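Transcriptional activator of comK gene (Bacillus halodurans, PDB 2HQB) probably acts as a membrane-attached lipoprotein of the BMP (PnrA-like substrate-binding) family that promotes expression of the competence gene comK. Local coordinates at residues A121-T126 with S266-D271; E142-G147 with V184-G189; E155-Y160 with Q178-D183; E172-L177 with V197-D202. One frame throughout, in Å; residues are numbered along the deposited sequence.

Overall arrangement
All four contacts lie in the domain built on the mixed sheet that runs from strand 155-160 to strand 260-262. Contact 2 lies nearest the centre of the chain, about 14 Å between centres. There, two buried rings pack between a helix and a central strand. Contacts 3 and 4 are also buried. They lie across the sheet from helix 139-150 and share helix 167-178. Contact 3 joins the end of that helix to the edge strand, and contact 4 joins its flank to the next helix. Contact 1 is partly buried and joins a helix end to a loop. Every interface is mainly apolar. Polar atoms appear mostly at the loops of contacts 1 and 3, which meet through Asp-183.

Contact 1 of 4, residues A121-T126 with S266-D271; sequences ASMSET and SSVVPD
The C-terminal end of helix 110-122 meets the loop that leads into helix 271-286, in a Rossmann-like domain of the periplasmic-binding-protein type. Met-123, a selenomethionine and the first residue past the helix, makes the whole contact from its side. Its side chain is bent at both chi2 (-55°) and chi3 (-71°). The bends let CG, SE and CE each touch a different residue of the loop. CG meets the CG2 branch of Val-269 at 3.8 Å. The selenium points at the CD corner of Pro-270, with SE 3.5 Å from CD. CE turns to the CG1 branch of Val-268, but the model is too tight there for its spacing to be trusted. Phe-206 of strand 206-211 touches both Met-123 and Val-268 and so adds to the apolar patch.

Polar groups act within each segment or with residues outside. Asp-183 grips the 121-126 turn, taking bonds from Ser-124 OG and from the backbone N of Glu-125 and Thr-126. Pro-270 is the N-cap residue of helix 271-286. The loop before it is shaped by an ST turn, in which Val-268 N donates to Ser-266 OG at 3.2 Å.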
loop_
_atom_site.group_PDB
_atom_site.type_symbol
_atom_site.label_atom_id
_atom_site.label_comp_id
_atom_site.label_asym_id
_atom_site.label_seq_id
_atom_site.Cartn_x
_atom_site.Cartn_y
_atom_site.Cartn_z
ATOM N N ALA A 121 6.163 14.894 -12.127
ATOM C CA ALA A 121 6.672 15.584 -13.306
ATOM C C ALA A 121 6.303 17.063 -13.301
ATOM O O ALA A 121 7.160 17.932 -13.488
ATOM C CB ALA A 121 6.136 14.941 -14.530
ATOM N N SER A 122 5.027 17.356 -13.092
ATOM C CA SER A 122 4.595 18.741 -13.050
ATOM C C SER A 122 5.486 19.564 -12.131
ATOM O O SER A 122 5.777 20.708 -12.398
ATOM C CB SER A 122 3.149 18.832 -12.554
ATOM O OG SER A 122 3.074 19.505 -11.305
HETATM N N MSE A 123 5.931 18.974 -11.041
HETATM C CA MSE A 123 6.755 19.705 -10.096
HETATM C C MSE A 123 8.233 19.579 -10.344
HETATM O O MSE A 123 9.043 19.877 -9.461
HETATM C CB MSE A 123 6.433 19.236 -8.680
HETATM C CG MSE A 123 5.078 19.682 -8.225
HETATM SE SE MSE A 123 5.001 21.605 -8.427
HETATM C CE MSE A 123 6.206 22.077 -6.979
ATOM N N SER A 124 8.595 19.138 -11.539
ATOM C CA SER A 124 9.999 18.973 -11.828
ATOM C C SER A 124 10.552 20.127 -12.614
ATOM O O SER A 124 9.887 20.686 -13.500
ATOM C CB SER A 124 10.249 17.677 -12.595
ATOM O OG SER A 124 11.641 17.454 -12.761
ATOM N N GLU A 125 11.774 20.492 -12.263
ATOM C CA GLU A 125 12.466 21.554 -12.957
ATOM C C GLU A 125 13.225 20.951 -14.135
ATOM O O GLU A 125 13.129 21.441 -15.254
ATOM C CB GLU A 125 13.427 22.244 -12.009
ATOM C CG GLU A 125 12.767 23.307 -11.149
ATOM C CD GLU A 125 12.421 24.558 -11.935
ATOM O OE1 GLU A 125 11.470 24.514 -12.751
ATOM O OE2 GLU A 125 13.118 25.582 -11.740
ATOM N N THR A 126 13.947 19.864 -13.871
ATOM C CA THR A 126 14.734 19.181 -14.884
ATOM C C THR A 126 13.956 18.202 -15.729
ATOM O O THR A 126 14.553 17.434 -16.477
ATOM C CB THR A 126 15.858 18.349 -14.278
ATOM O OG1 THR A 126 16.475 19.077 -13.220
ATOM C CG2 THR A 126 16.918 18.018 -15.358
ATOM N N SER A 266 1.216 19.319 -1.311
ATOM C CA SER A 266 2.064 20.279 -0.651
ATOM C C SER A 266 1.590 21.683 -1.039
ATOM O O SER A 266 0.992 21.886 -2.108
ATOM C CB SER A 266 3.494 20.112 -1.108
ATOM O OG SER A 266 4.305 21.114 -0.543
ATOM N N SER A 267 1.851 22.641 -0.148
ATOM C CA SER A 267 1.516 24.051 -0.349
ATOM C C SER A 267 2.186 24.439 -1.667
ATOM O O SER A 267 1.663 25.218 -2.466
ATOM C CB SER A 267 2.132 24.859 0.786
ATOM O OG SER A 267 3.518 24.526 0.932
ATOM N N VAL A 268 3.367 23.860 -1.856
ATOM C CA VAL A 268 4.210 24.061 -3.015
ATOM C C VAL A 268 3.507 23.806 -4.348
ATOM O O VAL A 268 3.694 24.540 -5.315
ATOM C CB VAL A 268 5.432 23.144 -2.913
ATOM C CG1 VAL A 268 6.272 23.265 -4.129
ATOM C CG2 VAL A 268 6.237 23.488 -1.676
ATOM N N VAL A 269 2.686 22.772 -4.414
ATOM C CA VAL A 269 2.031 22.476 -5.670
ATOM C C VAL A 269 1.050 23.542 -6.105
ATOM O O VAL A 269 0.171 23.942 -5.353
ATOM C CB VAL A 269 1.309 21.117 -5.626
ATOM C CG1 VAL A 269 0.435 20.942 -6.860
ATOM C CG2 VAL A 269 2.330 20.006 -5.578
ATOM N N PRO A 270 1.209 24.039 -7.330
ATOM C CA PRO A 270 0.304 25.058 -7.837
ATOM C C PRO A 270 -1.101 24.497 -7.779
ATOM O O PRO A 270 -1.330 23.339 -8.116
ATOM C CB PRO A 270 0.793 25.258 -9.259
ATOM C CG PRO A 270 2.268 25.087 -9.100
ATOM C CD PRO A 270 2.338 23.844 -8.251
ATOM N N ASP A 271 -2.030 25.335 -7.343
ATOM C CA ASP A 271 -3.437 24.966 -7.196
ATOM C C ASP A 271 -4.088 24.433 -8.484
ATOM O O ASP A 271 -5.172 23.867 -8.435
ATOM C CB ASP A 271 -4.221 26.183 -6.647
ATOM C CG ASP A 271 -5.367 25.790 -5.693
ATOM O OD1 ASP A 271 -6.550 25.931 -6.090
ATOM O OD2 ASP A 271 -5.086 25.348 -4.547
#

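Contact 2 of 4, residues E142-G147 with V184-G189; sequences EGFVDG and VFYPAG
The rings of Phe-144 and Tyr-186 lie almost parallel, at 10°, yet are so far offset that little of one lies over the other. Phe-144 belongs to helix 139-150 and Tyr-186 to strand 184-186. The two ring centroids are 4.8 Å apart. The offset puts the Tyr-186 methylene, rather than its ring centre, over the Phe-144 face. CB of Tyr-186 lies 3.8 Å from the Phe-144 ring centroid and 28° off the ring normal, a CH-pi contact displaced toward the rim. Along the same edge, Phe-144 CD1 and CE1 lie against Tyr-186 CG and CD2.

Both side chains have CG anti to the backbone N, with chi1 of -172° in Phe-144. Each ring therefore extends from its own backbone into the layer between helix and sheet. Val-131 of the neighbouring strand touches both side chains, and Ala-120 of helix 110-122 also packs on Phe-144.

The tyrosine hydroxyl is buried but satisfied, because Tyr-186 OH is hydrogen-bonded to Thr-226 OG1. This bond probably helps hold the far end of the ring. Beyond Tyr-186 the chain bends through inverse gamma turns centred on Pro-187 and Ala-188. The methyl of Ala-188 lies over one face of the Tyr-186 ring, off its centre. Such packing of a helix on the parallel strands of a mixed sheet is typical of the alpha/beta domains of periplasmic-binding-protein folds.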
loop_
_atom_site.group_PDB
_atom_site.type_symbol
_atom_site.label_atom_id
_atom_site.label_comp_id
_atom_site.label_asym_id
_atom_site.label_seq_id
_atom_site.Cartn_x
_atom_site.Cartn_y
_atom_site.Cartn_z
ATOM N N GLU A 142 5.112 1.366 -13.258
ATOM C CA GLU A 142 4.622 1.695 -14.609
ATOM C C GLU A 142 3.762 2.942 -14.563
ATOM O O GLU A 142 4.056 3.959 -15.183
ATOM C CB GLU A 142 3.786 0.554 -15.224
ATOM C CG GLU A 142 4.559 -0.693 -15.688
ATOM C CD GLU A 142 4.671 -1.812 -14.611
ATOM O OE1 GLU A 142 5.223 -1.564 -13.503
ATOM O OE2 GLU A 142 4.207 -2.950 -14.889
ATOM N N GLY A 143 2.684 2.848 -13.819
ATOM C CA GLY A 143 1.794 3.970 -13.703
ATOM C C GLY A 143 2.524 5.245 -13.396
ATOM O O GLY A 143 2.048 6.297 -13.769
ATOM N N PHE A 144 3.670 5.168 -12.730
ATOM C CA PHE A 144 4.411 6.380 -12.383
ATOM C C PHE A 144 5.028 7.012 -13.612
ATOM O O PHE A 144 4.876 8.190 -13.848
ATOM C CB PHE A 144 5.526 6.085 -11.386
ATOM C CG PHE A 144 6.198 7.319 -10.857
ATOM C CD1 PHE A 144 5.652 8.015 -9.769
ATOM C CD2 PHE A 144 7.395 7.781 -11.430
ATOM C CE1 PHE A 144 6.299 9.171 -9.236
ATOM C CE2 PHE A 144 8.056 8.929 -10.918
ATOM C CZ PHE A 144 7.501 9.626 -9.808
ATOM N N VAL A 145 5.765 6.204 -14.352
ATOM C CA VAL A 145 6.428 6.597 -15.593
ATOM C C VAL A 145 5.383 7.167 -16.572
ATOM O O VAL A 145 5.581 8.232 -17.178
ATOM C CB VAL A 145 7.113 5.357 -16.207
ATOM C CG1 VAL A 145 7.066 5.406 -17.714
ATOM C CG2 VAL A 145 8.526 5.250 -15.685
ATOM N N ASP A 146 4.269 6.454 -16.710
ATOM C CA ASP A 146 3.221 6.908 -17.594
ATOM C C ASP A 146 2.681 8.273 -17.163
ATOM O O ASP A 146 2.334 9.088 -18.005
ATOM C CB ASP A 146 2.093 5.876 -17.670
ATOM C CG ASP A 146 2.555 4.552 -18.267
ATOM O OD1 ASP A 146 3.595 4.523 -18.960
ATOM O OD2 ASP A 146 1.867 3.529 -18.048
ATOM N N GLY A 147 2.606 8.529 -15.864
ATOM C CA GLY A 147 2.132 9.826 -15.413
ATOM C C GLY A 147 3.150 10.903 -15.785
ATOM O O GLY A 147 2.800 11.971 -16.279
ATOM N N VAL A 184 12.755 14.894 -8.482
ATOM C CA VAL A 184 11.515 14.475 -7.847
ATOM C C VAL A 184 11.637 12.961 -7.736
ATOM O O VAL A 184 11.836 12.276 -8.748
ATOM C CB VAL A 184 10.291 14.848 -8.688
ATOM C CG1 VAL A 184 9.016 14.532 -7.929
ATOM C CG2 VAL A 184 10.351 16.313 -9.038
ATOM N N PHE A 185 11.543 12.449 -6.509
ATOM C CA PHE A 185 11.662 11.012 -6.266
ATOM C C PHE A 185 10.427 10.264 -5.685
ATOM O O PHE A 185 9.612 10.799 -4.908
ATOM C CB PHE A 185 12.883 10.759 -5.394
ATOM C CG PHE A 185 14.166 11.302 -5.971
ATOM C CD1 PHE A 185 14.467 12.659 -5.893
ATOM C CD2 PHE A 185 15.110 10.446 -6.531
ATOM C CE1 PHE A 185 15.697 13.157 -6.355
ATOM C CE2 PHE A 185 16.347 10.932 -6.995
ATOM C CZ PHE A 185 16.637 12.291 -6.902
ATOM N N TYR A 186 10.291 9.016 -6.122
ATOM C CA TYR A 186 9.213 8.134 -5.699
ATOM C C TYR A 186 9.916 6.911 -5.124
ATOM O O TYR A 186 10.185 5.956 -5.853
ATOM C CB TYR A 186 8.368 7.724 -6.909
ATOM C CG TYR A 186 7.142 6.931 -6.542
ATOM C CD1 TYR A 186 6.430 7.200 -5.360
ATOM C CD2 TYR A 186 6.663 5.925 -7.373
ATOM C CE1 TYR A 186 5.256 6.477 -5.020
ATOM C CE2 TYR A 186 5.491 5.206 -7.034
ATOM C CZ TYR A 186 4.804 5.499 -5.858
ATOM O OH TYR A 186 3.646 4.828 -5.556
ATOM N N PRO A 187 10.257 6.935 -3.820
ATOM C CA PRO A 187 10.949 5.768 -3.234
ATOM C C PRO A 187 9.906 4.758 -2.757
ATOM O O PRO A 187 9.500 4.736 -1.594
ATOM C CB PRO A 187 11.807 6.395 -2.134
ATOM C CG PRO A 187 10.978 7.606 -1.688
ATOM C CD PRO A 187 10.180 8.080 -2.883
ATOM N N ALA A 188 9.483 3.927 -3.706
ATOM C CA ALA A 188 8.429 2.961 -3.509
ATOM C C ALA A 188 8.785 1.654 -2.834
ATOM O O ALA A 188 8.672 0.564 -3.434
ATOM C CB ALA A 188 7.748 2.700 -4.845
ATOM N N GLY A 189 9.184 1.774 -1.570
ATOM C CA GLY A 189 9.543 0.619 -0.754
ATOM C C GLY A 189 9.261 1.010 0.670
ATOM O O GLY A 189 9.912 1.906 1.171
#

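Contact 3 of 4, residues E155-Y160 with Q178-D183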
loop_
_atom_site.group_PDB
_atom_site.type_symbol
_atom_site.label_atom_id
_atom_site.label_comp_id
_atom_site.label_asym_id
_atom_site.label_seq_id
_atom_site.Cartn_x
_atom_site.Cartn_y
_atom_site.Cartn_z
ATOM N N GLU A 155 11.688 12.606 -18.788
ATOM C CA GLU A 155 12.405 11.342 -18.819
ATOM C C GLU A 155 12.407 10.736 -17.406
ATOM O O GLU A 155 12.958 11.333 -16.468
ATOM C CB GLU A 155 13.850 11.551 -19.283
ATOM C CG GLU A 155 14.761 10.433 -18.863
ATOM C CD GLU A 155 16.024 10.325 -19.695
ATOM O OE1 GLU A 155 16.817 11.306 -19.747
ATOM O OE2 GLU A 155 16.219 9.231 -20.291
ATOM N N ALA A 156 11.804 9.548 -17.272
ATOM C CA ALA A 156 11.701 8.840 -15.992
ATOM C C ALA A 156 12.838 7.855 -15.708
ATOM O O ALA A 156 13.224 7.078 -16.558
ATOM C CB ALA A 156 10.360 8.119 -15.916
ATOM N N PHE A 157 13.377 7.900 -14.500
ATOM C CA PHE A 157 14.441 6.986 -14.132
ATOM C C PHE A 157 13.955 5.990 -13.096
ATOM O O PHE A 157 13.489 6.372 -12.028
ATOM C CB PHE A 157 15.627 7.731 -13.550
ATOM C CG PHE A 157 16.346 8.555 -14.533
ATOM C CD1 PHE A 157 15.709 9.616 -15.161
ATOM C CD2 PHE A 157 17.678 8.311 -14.805
ATOM C CE1 PHE A 157 16.399 10.435 -16.046
ATOM C CE2 PHE A 157 18.376 9.125 -15.691
ATOM C CZ PHE A 157 17.743 10.189 -16.311
ATOM N N VAL A 158 14.088 4.711 -13.417
ATOM C CA VAL A 158 13.678 3.647 -12.523
ATOM C C VAL A 158 14.882 2.838 -12.112
ATOM O O VAL A 158 15.592 2.325 -12.956
ATOM C CB VAL A 158 12.693 2.700 -13.198
ATOM C CG1 VAL A 158 12.290 1.616 -12.238
ATOM C CG2 VAL A 158 11.478 3.466 -13.658
ATOM N N ARG A 159 15.111 2.765 -10.806
ATOM C CA ARG A 159 16.198 1.977 -10.220
ATOM C C ARG A 159 15.526 0.981 -9.281
ATOM O O ARG A 159 14.575 1.316 -8.583
ATOM C CB ARG A 159 17.176 2.850 -9.422
ATOM C CG ARG A 159 18.036 3.781 -10.266
ATOM C CD ARG A 159 18.715 3.035 -11.401
ATOM N NE ARG A 159 18.149 3.398 -12.697
ATOM C CZ ARG A 159 18.787 4.129 -13.606
ATOM N NH1 ARG A 159 20.018 4.579 -13.371
ATOM N NH2 ARG A 159 18.197 4.409 -14.757
ATOM N N TYR A 160 16.023 -0.243 -9.271
ATOM C CA TYR A 160 15.463 -1.284 -8.427
ATOM C C TYR A 160 16.373 -1.624 -7.251
ATOM O O TYR A 160 17.560 -1.844 -7.427
ATOM C CB TYR A 160 15.196 -2.557 -9.271
ATOM C CG TYR A 160 14.034 -2.372 -10.242
ATOM C CD1 TYR A 160 14.232 -2.319 -11.636
ATOM C CD2 TYR A 160 12.753 -2.131 -9.756
ATOM C CE1 TYR A 160 13.195 -2.015 -12.499
ATOM C CE2 TYR A 160 11.719 -1.828 -10.600
ATOM C CZ TYR A 160 11.937 -1.759 -11.971
ATOM O OH TYR A 160 10.867 -1.368 -12.756
ATOM N N GLN A 178 20.906 11.181 -8.348
ATOM C CA GLN A 178 21.149 12.562 -7.956
ATOM C C GLN A 178 22.068 13.115 -9.048
ATOM O O GLN A 178 21.770 14.128 -9.678
ATOM C CB GLN A 178 21.830 12.635 -6.580
ATOM C CG GLN A 178 21.900 14.046 -5.999
ATOM C CD GLN A 178 20.567 14.531 -5.458
ATOM O OE1 GLN A 178 19.510 14.256 -6.035
ATOM N NE2 GLN A 178 20.611 15.267 -4.352
ATOM N N LYS A 179 23.166 12.404 -9.291
ATOM C CA LYS A 179 24.133 12.782 -10.308
ATOM C C LYS A 179 23.570 12.626 -11.726
ATOM O O LYS A 179 24.306 12.365 -12.666
ATOM C CB LYS A 179 25.395 11.920 -10.164
ATOM C CG LYS A 179 26.011 11.963 -8.784
ATOM C CD LYS A 179 27.258 11.089 -8.685
ATOM C CE LYS A 179 27.790 11.099 -7.243
ATOM N NZ LYS A 179 29.027 10.291 -7.068
ATOM N N GLU A 180 22.272 12.786 -11.898
ATOM C CA GLU A 180 21.695 12.641 -13.222
ATOM C C GLU A 180 20.628 13.705 -13.350
ATOM O O GLU A 180 19.758 13.654 -14.227
ATOM C CB GLU A 180 21.084 11.252 -13.382
ATOM C CG GLU A 180 20.665 10.925 -14.803
ATOM C CD GLU A 180 21.550 9.865 -15.458
ATOM O OE1 GLU A 180 21.287 9.508 -16.637
ATOM O OE2 GLU A 180 22.506 9.393 -14.792
ATOM N N GLN A 181 20.723 14.673 -12.444
ATOM C CA GLN A 181 19.822 15.814 -12.372
ATOM C C GLN A 181 18.365 15.423 -12.179
ATOM O O GLN A 181 17.482 16.023 -12.775
ATOM C CB GLN A 181 19.963 16.695 -13.621
ATOM C CG GLN A 181 21.411 16.980 -14.045
ATOM C CD GLN A 181 22.242 17.708 -12.982
ATOM O OE1 GLN A 181 22.507 17.175 -11.897
ATOM N NE2 GLN A 181 22.664 18.934 -13.301
ATOM N N VAL A 182 18.116 14.412 -11.353
ATOM C CA VAL A 182 16.745 13.998 -11.071
ATOM C C VAL A 182 16.370 14.828 -9.837
ATOM O O VAL A 182 17.153 14.951 -8.895
ATOM C CB VAL A 182 16.649 12.472 -10.758
ATOM C CG1 VAL A 182 15.207 12.014 -10.823
ATOM C CG2 VAL A 182 17.481 11.672 -11.739
ATOM N N ASP A 183 15.174 15.392 -9.830
ATOM C CA ASP A 183 14.783 16.242 -8.720
ATOM C C ASP A 183 13.454 15.918 -8.018
ATOM O O ASP A 183 13.051 16.612 -7.086
ATOM C CB ASP A 183 14.786 17.695 -9.205
ATOM C CG ASP A 183 13.863 17.921 -10.402
ATOM O OD1 ASP A 183 13.721 19.093 -10.826
ATOM O OD2 ASP A 183 13.284 16.931 -10.916
#
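Phe-157 of edge strand 155-160 meets Val-182 and Glu-180 in the turn after helix 167-178, in the Rossmann-like domain. A Schellman motif ends the helix. Gln-181, with positive phi, is its C-prime residue. Two backbone bonds close the motif: Val-182 N to Leu-177 O, and Gln-181 N to Gln-178 O at 3.0 Å.

The apolar part centres on Phe-157. Val-182 presents its CG2 branch to one face of the ring, 4.3 Å above the plane and over the centre. Leu-177, at the end of the helix, touches both residues. CG of Phe-157 is anti to the carbonyl carbon (chi1 -69°), which carries the ring out toward the turn.

A carboxylate meets the same ring from its rim. The spacing between Glu-180 CG and the ring is too short to be reliable, so the placement of this side chain is doubtful. As modelled, the Glu-180 chain is bent at chi2, and OE1 lies at the ring edge, in its plane, beside CE2 and CZ.

Charged groups approach Glu-180 without pairing. Arg-159 NH1 is 5.6 Å from Glu-180 OE2, and Glu-155 OE1, of like charge, is 5.7 Å from Glu-180 OE1. The backbone O of Glu-180 accepts a bond from Lys-128 NZ. The guanidinium of Arg-159 instead turns back on its own strand, where NE donates to Val-158 O at 2.8 Å, from above the carbonyl plane.

Contact 4 of 4, residues E172-L177 with V197-D202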
loop_
_atom_site.group_PDB
_atom_site.type_symbol
_atom_site.label_atom_id
_atom_site.label_comp_id
_atom_site.label_asym_id
_atom_site.label_seq_id
_atom_site.Cartn_x
_atom_site.Cartn_y
_atom_site.Cartn_z
ATOM N N GLU A 172 22.011 4.682 -2.094
ATOM C CA GLU A 172 22.983 4.791 -3.187
ATOM C C GLU A 172 22.237 5.119 -4.488
ATOM O O GLU A 172 22.644 6.009 -5.234
ATOM C CB GLU A 172 23.758 3.501 -3.384
ATOM C CG GLU A 172 24.592 3.106 -2.202
ATOM C CD GLU A 172 25.117 1.696 -2.349
ATOM O OE1 GLU A 172 25.792 1.439 -3.375
ATOM O OE2 GLU A 172 24.848 0.850 -1.454
ATOM N N LEU A 173 21.151 4.400 -4.761
ATOM C CA LEU A 173 20.363 4.666 -5.949
ATOM C C LEU A 173 19.883 6.123 -5.923
ATOM O O LEU A 173 19.821 6.773 -6.967
ATOM C CB LEU A 173 19.167 3.716 -6.030
ATOM C CG LEU A 173 19.489 2.222 -6.097
ATOM C CD1 LEU A 173 18.186 1.414 -6.117
ATOM C CD2 LEU A 173 20.334 1.923 -7.324
ATOM N N PHE A 174 19.538 6.646 -4.746
ATOM C CA PHE A 174 19.121 8.050 -4.662
ATOM C C PHE A 174 20.264 8.929 -5.159
ATOM O O PHE A 174 20.086 9.779 -6.041
ATOM C CB PHE A 174 18.814 8.467 -3.225
ATOM C CG PHE A 174 18.580 9.952 -3.070
ATOM C CD1 PHE A 174 17.637 10.614 -3.873
ATOM C CD2 PHE A 174 19.294 10.688 -2.124
ATOM C CE1 PHE A 174 17.406 11.982 -3.732
ATOM C CE2 PHE A 174 19.082 12.062 -1.964
ATOM C CZ PHE A 174 18.134 12.719 -2.768
ATOM N N GLN A 175 21.436 8.715 -4.558
ATOM C CA GLN A 175 22.653 9.441 -4.900
ATOM C C GLN A 175 22.927 9.356 -6.410
ATOM O O GLN A 175 23.047 10.387 -7.095
ATOM C CB GLN A 175 23.821 8.885 -4.077
ATOM C CG GLN A 175 23.957 9.556 -2.708
ATOM C CD GLN A 175 24.379 8.569 -1.618
ATOM O OE1 GLN A 175 25.066 7.572 -1.908
ATOM N NE2 GLN A 175 23.981 8.841 -0.354
ATOM N N GLU A 176 23.034 8.126 -6.912
ATOM C CA GLU A 176 23.218 7.869 -8.336
ATOM C C GLU A 176 22.330 8.773 -9.221
ATOM O O GLU A 176 22.831 9.503 -10.081
ATOM C CB GLU A 176 22.828 6.437 -8.653
ATOM C CG GLU A 176 23.913 5.420 -8.583
ATOM C CD GLU A 176 23.483 4.166 -9.301
ATOM O OE1 GLU A 176 22.995 4.305 -10.452
ATOM O OE2 GLU A 176 23.620 3.062 -8.725
ATOM N N LEU A 177 21.013 8.674 -9.032
ATOM C CA LEU A 177 20.067 9.462 -9.804
ATOM C C LEU A 177 20.241 10.930 -9.471
ATOM O O LEU A 177 19.752 11.826 -10.194
ATOM C CB LEU A 177 18.639 9.053 -9.476
ATOM C CG LEU A 177 18.206 7.654 -9.844
ATOM C CD1 LEU A 177 16.835 7.421 -9.252
ATOM C CD2 LEU A 177 18.202 7.501 -11.350
ATOM N N VAL A 197 13.376 9.469 1.994
ATOM C CA VAL A 197 12.640 10.736 1.967
ATOM C C VAL A 197 13.479 11.781 2.684
ATOM O O VAL A 197 13.639 12.902 2.210
ATOM C CB VAL A 197 11.241 10.635 2.645
ATOM C CG1 VAL A 197 10.751 11.984 3.003
ATOM C CG2 VAL A 197 10.253 10.081 1.692
ATOM N N GLU A 198 14.009 11.398 3.833
ATOM C CA GLU A 198 14.874 12.259 4.629
ATOM C C GLU A 198 16.029 12.848 3.806
ATOM O O GLU A 198 16.162 14.072 3.687
ATOM C CB GLU A 198 15.488 11.450 5.748
ATOM C CG GLU A 198 15.394 12.128 7.045
ATOM C CD GLU A 198 14.120 11.791 7.734
ATOM O OE1 GLU A 198 14.084 10.727 8.380
ATOM O OE2 GLU A 198 13.157 12.574 7.622
ATOM N N ALA A 199 16.874 11.949 3.285
ATOM C CA ALA A 199 18.034 12.297 2.464
ATOM C C ALA A 199 17.597 13.293 1.380
ATOM O O ALA A 199 18.361 14.165 0.955
ATOM C CB ALA A 199 18.644 11.003 1.824
ATOM N N ILE A 200 16.355 13.161 0.939
ATOM C CA ILE A 200 15.808 14.060 -0.066
ATOM C C ILE A 200 15.551 15.408 0.583
ATOM O O ILE A 200 16.106 16.410 0.160
ATOM C CB ILE A 200 14.501 13.513 -0.626
ATOM C CG1 ILE A 200 14.785 12.185 -1.342
ATOM C CG2 ILE A 200 13.870 14.525 -1.540
ATOM C CD1 ILE A 200 13.568 11.400 -1.720
ATOM N N LYS A 201 14.719 15.432 1.622
ATOM C CA LYS A 201 14.410 16.683 2.308
ATOM C C LYS A 201 15.733 17.429 2.526
ATOM O O LYS A 201 15.826 18.653 2.358
ATOM C CB LYS A 201 13.729 16.398 3.648
ATOM C CG LYS A 201 13.193 17.651 4.358
ATOM C CD LYS A 201 12.880 17.382 5.823
ATOM C CE LYS A 201 11.520 17.958 6.219
ATOM N NZ LYS A 201 11.153 17.583 7.633
ATOM N N ASP A 202 16.753 16.665 2.898
ATOM C CA ASP A 202 18.089 17.192 3.127
ATOM C C ASP A 202 18.587 17.837 1.825
ATOM O O ASP A 202 18.823 19.031 1.787
ATOM C CB ASP A 202 18.995 16.039 3.577
ATOM C CG ASP A 202 20.478 16.320 3.373
ATOM O OD1 ASP A 202 20.892 16.658 2.232
ATOM O OD2 ASP A 202 21.239 16.169 4.359
#
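Helices 167-178 and 193-203 are neighbours whose short segments are inclined to each other. Segments 172-177 and 197-202 come closest at Phe-174 and Ile-200, with CA atoms 8.3 Å apart. The backbones do not bond to each other, and one aromatic side chain bridges the distance.

Phe-174 has CG anti to the backbone N (chi1 171°), which directs the ring from the first helix at the second. The ring spans two consecutive residues there. Its CE1 side meets the CG1 branch of Ile-200 at 3.6 Å, and CZ also lies near that atom and the Ile-200 CA. On the other side of the ring, CE2 and CD2 lie near the Ala-199 methyl, with CE2 4.0 Å from CB. CE2 is also 3.7 Å from the Ala-199 carbonyl O, so the ring rests on helix backbone as well as side chains.

Beneath the helices, Phe-185 of strand 184-186 meets Phe-174 edge-to-face and also touches Ile-200. Strand 184-186 lies between the two helices in the chain. The arrangement is that of two helices packed on one face of a mixed sheet and joined through its parallel strand 184-186, consistent with the Rossmann-like domains of periplasmic binding proteins.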